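PDB 3OO8: ABC transporter binding protein AcbH from Actinoplanes, which serves as the extracellular solute receptor of an ABC transporter and binds beta-D-galactopyranose as its exclusive substrate. Local coordinates for residues T54-P59 with K316-Y321; A251-Q256 with N270-N275. The protein carries 2 engineered substitutions. One frame throughout, in Å; residues are numbered along the deposited sequence.

Contact 1 of 2, residues T54-P59 with K316-Y321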
ATOM      1  N   THR A  54      20.399  13.692  17.946  1.00 11.21           N
ATOM      2  CA  THR A  54      20.205  14.782  18.916  1.00 13.77           C
ATOM      3  C   THR A  54      19.328  14.328  20.092  1.00 15.39           C
ATOM      4  O   THR A  54      19.617  14.649  21.258  1.00 17.13           O
ATOM      5  CB  THR A  54      19.578  16.000  18.195  1.00 13.61           C
ATOM      6  OG1 THR A  54      20.416  16.371  17.100  1.00 14.12           O
ATOM      7  CG2 THR A  54      19.414  17.167  19.146  1.00 15.12           C
ATOM      8  N   SER A  55      18.273  13.556  19.806  1.00 14.63           N
ATOM      9  CA  SER A  55      17.328  13.083  20.824  1.00 16.14           C
ATOM     10  C   SER A  55      17.868  11.922  21.649  1.00 16.07           C
ATOM     11  O   SER A  55      17.856  11.960  22.887  1.00 16.67           O
ATOM     12  CB  SER A  55      16.004  12.661  20.184  1.00 16.52           C
ATOM     13  OG  SER A  55      15.093  12.124  21.137  1.00 20.00           O
ATOM     14  N   THR A  56      18.366  10.887  20.979  1.00 13.09           N
ATOM     15  CA  THR A  56      18.763   9.667  21.694  1.00 14.25           C
ATOM     16  C   THR A  56      20.244   9.582  22.105  1.00 13.41           C
ATOM     17  O   THR A  56      20.620   8.715  22.912  1.00 13.98           O
ATOM     18  CB  THR A  56      18.503   8.407  20.805  1.00 12.76           C
ATOM     19  OG1 THR A  56      19.440   8.392  19.725  1.00 11.64           O
ATOM     20  CG2 THR A  56      17.066   8.343  20.237  1.00 13.60           C
ATOM     21  N   THR A  57      21.067  10.465  21.555  1.00 14.09           N
ATOM     22  CA  THR A  57      22.541  10.489  21.678  1.00 10.22           C
ATOM     23  C   THR A  57      23.260   9.487  20.773  1.00 13.67           C
ATOM     24  O   THR A  57      24.499   9.500  20.647  1.00 13.71           O
ATOM     25  CB  THR A  57      23.102  10.463  23.139  1.00 10.77           C
ATOM     26  OG1 THR A  57      23.183   9.109  23.599  1.00 16.13           O
ATOM     27  CG2 THR A  57      22.302  11.333  24.091  1.00 13.07           C
ATOM     28  N   VAL A  58      22.497   8.628  20.088  1.00 12.92           N
ATOM     29  CA  VAL A  58      23.155   7.569  19.333  1.00 11.08           C
ATOM     30  C   VAL A  58      23.617   8.075  17.986  1.00 12.42           C
ATOM     31  O   VAL A  58      22.793   8.537  17.193  1.00 12.40           O
ATOM     32  CB  VAL A  58      22.191   6.370  19.104  1.00  8.90           C
ATOM     33  CG1 VAL A  58      22.877   5.361  18.185  1.00 13.19           C
ATOM     34  CG2 VAL A  58      21.818   5.742  20.497  1.00 11.15           C
ATOM     35  N   PRO A  59      24.932   8.053  17.714  1.00 13.12           N
ATOM     36  CA  PRO A  59      25.315   8.567  16.393  1.00 12.83           C
ATOM     37  C   PRO A  59      24.990   7.537  15.311  1.00 13.02           C
ATOM     38  O   PRO A  59      24.942   6.344  15.612  1.00 16.13           O
ATOM     39  CB  PRO A  59      26.832   8.806  16.508  1.00 14.08           C
ATOM     40  CG  PRO A  59      27.127   8.705  18.007  1.00 13.01           C
ATOM     41  CD  PRO A  59      26.095   7.768  18.569  1.00 11.93           C
ATOM     42  N   LYS A 316      17.931  -0.182  19.025  1.00 11.48           N
ATOM     43  CA  LYS A 316      16.596  -0.120  19.598  1.00 11.81           C
ATOM     44  C   LYS A 316      16.239   1.279  20.079  1.00 11.49           C
ATOM     45  O   LYS A 316      15.091   1.673  19.995  1.00 13.71           O
ATOM     46  CB  LYS A 316      16.443  -1.152  20.727  1.00 11.08           C
ATOM     47  CG  LYS A 316      16.310  -2.569  20.218  1.00 10.24           C
ATOM     48  CD  LYS A 316      16.334  -3.579  21.388  1.00 13.30           C
ATOM     49  CE  LYS A 316      16.158  -4.996  20.891  1.00 15.82           C
ATOM     50  NZ  LYS A 316      16.263  -5.957  22.067  1.00 17.42           N
ATOM     51  N   LYS A 317      17.214   2.048  20.566  1.00 14.28           N
ATOM     52  CA  LYS A 317      16.902   3.409  21.011  1.00 13.47           C
ATOM     53  C   LYS A 317      16.510   4.255  19.819  1.00 13.03           C
ATOM     54  O   LYS A 317      15.602   5.071  19.909  1.00 12.86           O
ATOM     55  CB  LYS A 317      18.099   4.082  21.699  1.00 14.93           C
ATOM     56  CG  LYS A 317      18.480   3.468  23.046  1.00 20.57           C
ATOM     57  CD  LYS A 317      19.453   4.398  23.799  1.00 32.32           C
ATOM     58  CE  LYS A 317      18.815   5.761  24.117  1.00 38.55           C
ATOM     59  NZ  LYS A 317      19.636   6.674  24.990  1.00 44.58           N
ATOM     60  N   VAL A 318      17.198   4.024  18.702  1.00 10.32           N
ATOM     61  CA  VAL A 318      16.917   4.769  17.471  1.00 10.09           C
ATOM     62  C   VAL A 318      15.521   4.371  16.976  1.00 11.65           C
ATOM     63  O   VAL A 318      14.735   5.220  16.545  1.00 10.92           O
ATOM     64  CB  VAL A 318      18.029   4.617  16.412  1.00  8.59           C
ATOM     65  CG1 VAL A 318      17.612   5.313  15.094  1.00  9.07           C
ATOM     66  CG2 VAL A 318      19.322   5.282  16.892  1.00 11.74           C
ATOM     67  N   LEU A 319      15.192   3.079  17.019  1.00 10.49           N
ATOM     68  CA  LEU A 319      13.837   2.672  16.639  1.00 10.52           C
ATOM     69  C   LEU A 319      12.757   3.319  17.511  1.00 11.66           C
ATOM     70  O   LEU A 319      11.693   3.675  17.017  1.00 11.82           O
ATOM     71  CB  LEU A 319      13.695   1.149  16.680  1.00 11.36           C
ATOM     72  CG  LEU A 319      14.373   0.330  15.573  1.00  9.93           C
ATOM     73  CD1 LEU A 319      14.241  -1.188  15.850  1.00 12.27           C
ATOM     74  CD2 LEU A 319      13.849   0.657  14.150  1.00 12.63           C
ATOM     75  N   GLN A 320      12.994   3.414  18.824  1.00 12.15           N
ATOM     76  CA  GLN A 320      12.044   4.095  19.698  1.00 12.88           C
ATOM     77  C   GLN A 320      11.785   5.517  19.232  1.00 13.47           C
ATOM     78  O   GLN A 320      10.647   5.962  19.241  1.00 14.23           O
ATOM     79  CB  GLN A 320      12.534   4.071  21.149  1.00 13.43           C
ATOM     80  CG  GLN A 320      12.451   2.687  21.679  1.00 17.26           C
ATOM     81  CD  GLN A 320      13.062   2.516  23.065  1.00 24.35           C
ATOM     82  OE1 GLN A 320      13.434   3.485  23.716  1.00 27.73           O
ATOM     83  NE2 GLN A 320      13.147   1.276  23.521  1.00 24.83           N
ATOM     84  N   TYR A 321      12.837   6.214  18.823  1.00 11.75           N
ATOM     85  CA  TYR A 321      12.692   7.571  18.298  1.00 11.73           C
ATOM     86  C   TYR A 321      11.906   7.577  16.996  1.00 11.84           C
ATOM     87  O   TYR A 321      11.032   8.449  16.770  1.00 11.44           O
ATOM     88  CB  TYR A 321      14.075   8.233  18.135  1.00 11.90           C
ATOM     89  CG  TYR A 321      13.958   9.558  17.406  1.00 10.56           C
ATOM     90  CD1 TYR A 321      13.661  10.730  18.108  1.00 15.07           C
ATOM     91  CD2 TYR A 321      14.049   9.617  16.038  1.00 14.05           C
ATOM     92  CE1 TYR A 321      13.478  11.915  17.439  1.00 21.23           C
ATOM     93  CE2 TYR A 321      13.899  10.789  15.382  1.00 20.03           C
ATOM     94  CZ  TYR A 321      13.598  11.916  16.069  1.00 18.14           C
ATOM     95  OH  TYR A 321      13.439  13.074  15.331  1.00 28.83           O
TER

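Contact 2 of 2, residues A251-Q256 with N270-N275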
ATOM      1  N   ALA A 251      -7.096  11.808 -18.003  1.00 21.01           N
ATOM      2  CA  ALA A 251      -8.513  11.781 -18.382  1.00 20.14           C
ATOM      3  C   ALA A 251      -9.411  12.281 -17.248  1.00 20.81           C
ATOM      4  O   ALA A 251     -10.360  13.042 -17.483  1.00 19.66           O
ATOM      5  CB  ALA A 251      -8.954  10.394 -18.867  1.00 20.85           C
ATOM      6  N   LEU A 252      -9.123  11.846 -16.013  1.00 17.43           N
ATOM      7  CA  LEU A 252      -9.862  12.323 -14.853  1.00 17.56           C
ATOM      8  C   LEU A 252      -9.635  13.835 -14.684  1.00 18.70           C
ATOM      9  O   LEU A 252     -10.595  14.604 -14.543  1.00 17.71           O
ATOM     10  CB  LEU A 252      -9.382  11.593 -13.576  1.00 15.44           C
ATOM     11  CG  LEU A 252     -10.023  12.125 -12.287  1.00 15.25           C
ATOM     12  CD1 LEU A 252     -11.524  11.800 -12.278  1.00 15.67           C
ATOM     13  CD2 LEU A 252      -9.316  11.529 -11.036  1.00 14.13           C
ATOM     14  N   GLU A 253      -8.370  14.255 -14.747  1.00 17.05           N
ATOM     15  CA  GLU A 253      -8.006  15.650 -14.558  1.00 17.62           C
ATOM     16  C   GLU A 253      -8.671  16.563 -15.592  1.00 19.79           C
ATOM     17  O   GLU A 253      -9.091  17.683 -15.267  1.00 21.45           O
ATOM     18  CB  GLU A 253      -6.496  15.828 -14.607  1.00 15.81           C
ATOM     19  CG  GLU A 253      -6.054  17.188 -14.129  1.00 14.35           C
ATOM     20  CD  GLU A 253      -4.553  17.421 -14.158  1.00 17.93           C
ATOM     21  OE1 GLU A 253      -3.741  16.505 -14.435  1.00 21.99           O
ATOM     22  OE2 GLU A 253      -4.177  18.556 -13.851  1.00 20.48           O
ATOM     23  N   ASN A 254      -8.756  16.064 -16.817  1.00 20.73           N
ATOM     24  CA  ASN A 254      -9.359  16.814 -17.942  1.00 22.00           C
ATOM     25  C   ASN A 254     -10.882  16.679 -17.963  1.00 23.06           C
ATOM     26  O   ASN A 254     -11.551  17.116 -18.903  1.00 23.00           O
ATOM     27  CB  ASN A 254      -8.744  16.356 -19.276  1.00 23.19           C
ATOM     28  CG  ASN A 254      -7.339  16.906 -19.499  1.00 25.29           C
ATOM     29  OD1 ASN A 254      -6.999  17.980 -19.008  1.00 33.20           O
ATOM     30  ND2 ASN A 254      -6.520  16.175 -20.242  1.00 30.82           N
ATOM     31  N   LYS A 255     -11.431  16.062 -16.916  1.00 21.39           N
ATOM     32  CA  LYS A 255     -12.865  15.860 -16.782  1.00 20.98           C
ATOM     33  C   LYS A 255     -13.531  14.981 -17.852  1.00 19.64           C
ATOM     34  O   LYS A 255     -14.729  15.074 -18.091  1.00 20.52           O
ATOM     35  CB  LYS A 255     -13.600  17.182 -16.545  1.00 20.03           C
ATOM     36  CG  LYS A 255     -13.035  18.033 -15.434  1.00 24.05           C
ATOM     37  CD  LYS A 255     -13.845  19.308 -15.330  1.00 27.75           C
ATOM     38  CE  LYS A 255     -13.188  20.297 -14.400  1.00 35.91           C
ATOM     39  NZ  LYS A 255     -14.035  21.518 -14.290  1.00 42.28           N
ATOM     40  N   GLN A 256     -12.746  14.102 -18.463  1.00 19.86           N
ATOM     41  CA  GLN A 256     -13.251  13.162 -19.442  1.00 21.01           C
ATOM     42  C   GLN A 256     -13.727  11.884 -18.758  1.00 20.97           C
ATOM     43  O   GLN A 256     -14.486  11.117 -19.328  1.00 23.72           O
ATOM     44  CB  GLN A 256     -12.171  12.889 -20.494  1.00 22.70           C
ATOM     45  CG  GLN A 256     -11.958  14.104 -21.422  1.00 27.93           C
ATOM     46  CD  GLN A 256     -10.561  14.188 -22.043  1.00 35.87           C
ATOM     47  OE1 GLN A 256     -10.251  15.153 -22.754  1.00 38.26           O
ATOM     48  NE2 GLN A 256      -9.712  13.202 -21.764  1.00 31.88           N
ATOM     49  N   ASN A 270      -0.048  13.279  -9.977  1.00 16.93           N
ATOM     50  CA  ASN A 270      -0.084  13.565 -11.425  1.00 17.86           C
ATOM     51  C   ASN A 270      -0.799  14.860 -11.752  1.00 19.98           C
ATOM     52  O   ASN A 270      -0.591  15.427 -12.839  1.00 17.61           O
ATOM     53  CB  ASN A 270      -0.751  12.428 -12.197  1.00 17.72           C
ATOM     54  CG  ASN A 270      -0.327  12.383 -13.663  1.00 20.68           C
ATOM     55  OD1 ASN A 270      -1.130  12.641 -14.568  1.00 22.10           O
ATOM     56  ND2 ASN A 270       0.942  12.087 -13.896  1.00 18.85           N
ATOM     57  N   TYR A 271      -1.667  15.304 -10.843  1.00 18.38           N
ATOM     58  CA  TYR A 271      -2.455  16.523 -11.075  1.00 17.75           C
ATOM     59  C   TYR A 271      -1.537  17.748 -11.113  1.00 18.62           C
ATOM     60  O   TYR A 271      -0.519  17.817 -10.418  1.00 20.14           O
ATOM     61  CB  TYR A 271      -3.512  16.730  -9.983  1.00 16.71           C
ATOM     62  CG  TYR A 271      -4.901  16.252 -10.337  1.00 17.54           C
ATOM     63  CD1 TYR A 271      -5.114  14.992 -10.897  1.00 17.23           C
ATOM     64  CD2 TYR A 271      -6.000  17.064 -10.119  1.00 15.95           C
ATOM     65  CE1 TYR A 271      -6.386  14.566 -11.251  1.00 13.32           C
ATOM     66  CE2 TYR A 271      -7.278  16.644 -10.447  1.00 16.75           C
ATOM     67  CZ  TYR A 271      -7.471  15.396 -10.991  1.00 13.96           C
ATOM     68  OH  TYR A 271      -8.730  14.973 -11.320  1.00 15.92           O
ATOM     69  N   SER A 272      -1.916  18.721 -11.937  1.00 20.52           N
ATOM     70  CA  SER A 272      -1.233  20.010 -11.913  1.00 22.23           C
ATOM     71  C   SER A 272      -1.548  20.728 -10.587  1.00 22.81           C
ATOM     72  O   SER A 272      -2.586  20.488  -9.974  1.00 22.49           O
ATOM     73  CB  SER A 272      -1.740  20.850 -13.082  1.00 22.04           C
ATOM     74  OG  SER A 272      -3.010  21.415 -12.782  1.00 26.88           O
ATOM     75  N   ALA A 273      -0.663  21.619 -10.146  1.00 24.09           N
ATOM     76  CA  ALA A 273      -0.900  22.412  -8.941  1.00 23.90           C
ATOM     77  C   ALA A 273      -2.208  23.212  -9.012  1.00 23.69           C
ATOM     78  O   ALA A 273      -2.889  23.367  -8.003  1.00 24.13           O
ATOM     79  CB  ALA A 273       0.300  23.325  -8.633  1.00 25.72           C
ATOM     80  N   LYS A 274      -2.569  23.701 -10.205  1.00 24.51           N
ATOM     81  CA  LYS A 274      -3.808  24.459 -10.386  1.00 27.46           C
ATOM     82  C   LYS A 274      -5.083  23.617 -10.242  1.00 25.44           C
ATOM     83  O   LYS A 274      -6.142  24.145  -9.884  1.00 26.45           O
ATOM     84  CB  LYS A 274      -3.829  25.151 -11.762  1.00 27.07           C
ATOM     85  CG  LYS A 274      -3.044  26.459 -11.836  1.00 32.97           C
ATOM     86  CD  LYS A 274      -3.823  27.614 -11.191  1.00 37.36           C
ATOM     87  CE  LYS A 274      -2.968  28.885 -11.165  1.00 43.25           C
ATOM     88  NZ  LYS A 274      -2.256  29.090 -12.474  1.00 44.36           N
ATOM     89  N   ASN A 275      -5.003  22.321 -10.551  1.00 23.43           N
ATOM     90  CA  ASN A 275      -6.197  21.471 -10.491  1.00 22.34           C
ATOM     91  C   ASN A 275      -6.329  20.674  -9.191  1.00 20.55           C
ATOM     92  O   ASN A 275      -7.429  20.219  -8.850  1.00 21.01           O
ATOM     93  CB  ASN A 275      -6.271  20.521 -11.695  1.00 22.24           C
ATOM     94  CG  ASN A 275      -6.493  21.254 -13.013  1.00 24.79           C
ATOM     95  OD1 ASN A 275      -7.285  22.194 -13.082  1.00 24.31           O
ATOM     96  ND2 ASN A 275      -5.807  20.813 -14.062  1.00 21.94           N
TER
HETATM   97  O   HOH W   1      -3.669  13.775 -13.832  1.00 19.86           O

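Contact 1 of 2, residues T54-P59 with K316-Y321
T56 and K317 meet where the end of helix 39-56 lies against helix 312-322, and they account for nearly half of the 291 Å² buried between the two segments. The ammonium of K317 reaches over the helix end to the carbonyl of T56, NZ of K317 lying 3.1 Å from O of T56, in the carbonyl plane and on a lone pair. The lysine chain is bent at its third torsion (chi3 62°), which turns CE and NZ toward T56. The same T56 O takes a second hydrogen bond from OG1 of T57, so two donors grip a carbonyl at the C-terminal end of the helix, where the ammonium probably offsets the partial negative charge of the helix end. Replacing K317 by an alanine would take away the chain beyond CB, so that T56 O would probably lose its charged partner, keeping the T57 hydroxyl, and the side of T56 would lose the methylene CE that lies along it.

The two branches of T56 divide the work. OG1 bonds with the carbonyl of A52 one turn back and also accepts from the backbone N of V58 at 3.1 Å, closing an ST turn. CG2, anti to the carbonyl carbon, instead heads across the contact, packing 3.7 Å from CB of Y321. The ring of Y321 also meets S55, whose OG stands 3.6 Å from CD1 of Y321, and the Y321 side chain touches L48, Q51 and A52 of the same helix. On the other flank V58 CB meets V318 CG2 at 3.8 Å, and V318 also touches L85 of strand 85-89.

With T57 at positive phi, the helix ends in a turn into strand 60-64, a helix-to-strand connection in the alpha/beta lobe of a class 2 solute-binding protein, packed here on a helix from much later in the chain.

Contact 2 of 2, residues A251-Q256 with N270-N275
E253 extends its carboxylate beneath the ring of Y271, nearly parallel to it (planes 12° apart), and into the turn that follows it. OE2 accepts two firm hydrogen bonds: ND2 of N275 comes in at 2.8 Å on the anti side, almost straight (174°), and the backbone N of S272 at 3.0 Å from above the carboxylate plane. The amide of N275 stands nearly perpendicular to the carboxylate, yet OE2 lies close to the amide's own plane. The hydroxyl of S272 makes at most a weak, unsettled approach to OE2, while its OG accepts from the backbone N of N275, an ST motif that ties the turn together.

OE1 is satisfied separately, by a salt bridge to K250 and by a water that donates to it at 2.8 Å and to OD1 of N270. With CG anti to the backbone N (chi1 -168°) and the chain extended beyond it, the methylene path runs under the tyrosine: CG of E253 sits 3.7 Å from the ring centroid of Y271, a CH-pi contact. Y271 OH lies 3.3 Å from L252 CG. The same phenol oxygen is hydrogen-bonded to ND2 of N147.

E253 is the last residue of helix 245-253, which closes in a Schellman motif with K255 as C-prime residue. The contact thus joins this helix end to the loop between helix 264-270 and strand 279-282, with L252 and Y271 both reaching strand 134-147.

Contact 2 falls, in sequence, within the long loop closed by contact 1, but their centres are 42 Å apart and they do not touch. Both are partly buried, and each involves the C-terminal end of a helix. Contact 1 brings together segments 257 residues apart at their closest ends, largely through methyl and ring packing, with one lysine-to-carbonyl bond across it. The segments of contact 2 are only 14 residues apart, and a buried carboxylate with several polar partners dominates there. Contact 1 lies away from the galactose site, whereas in contact 2 the N270 side chain is about 7 Å from that of Q266, a galactose-binding residue.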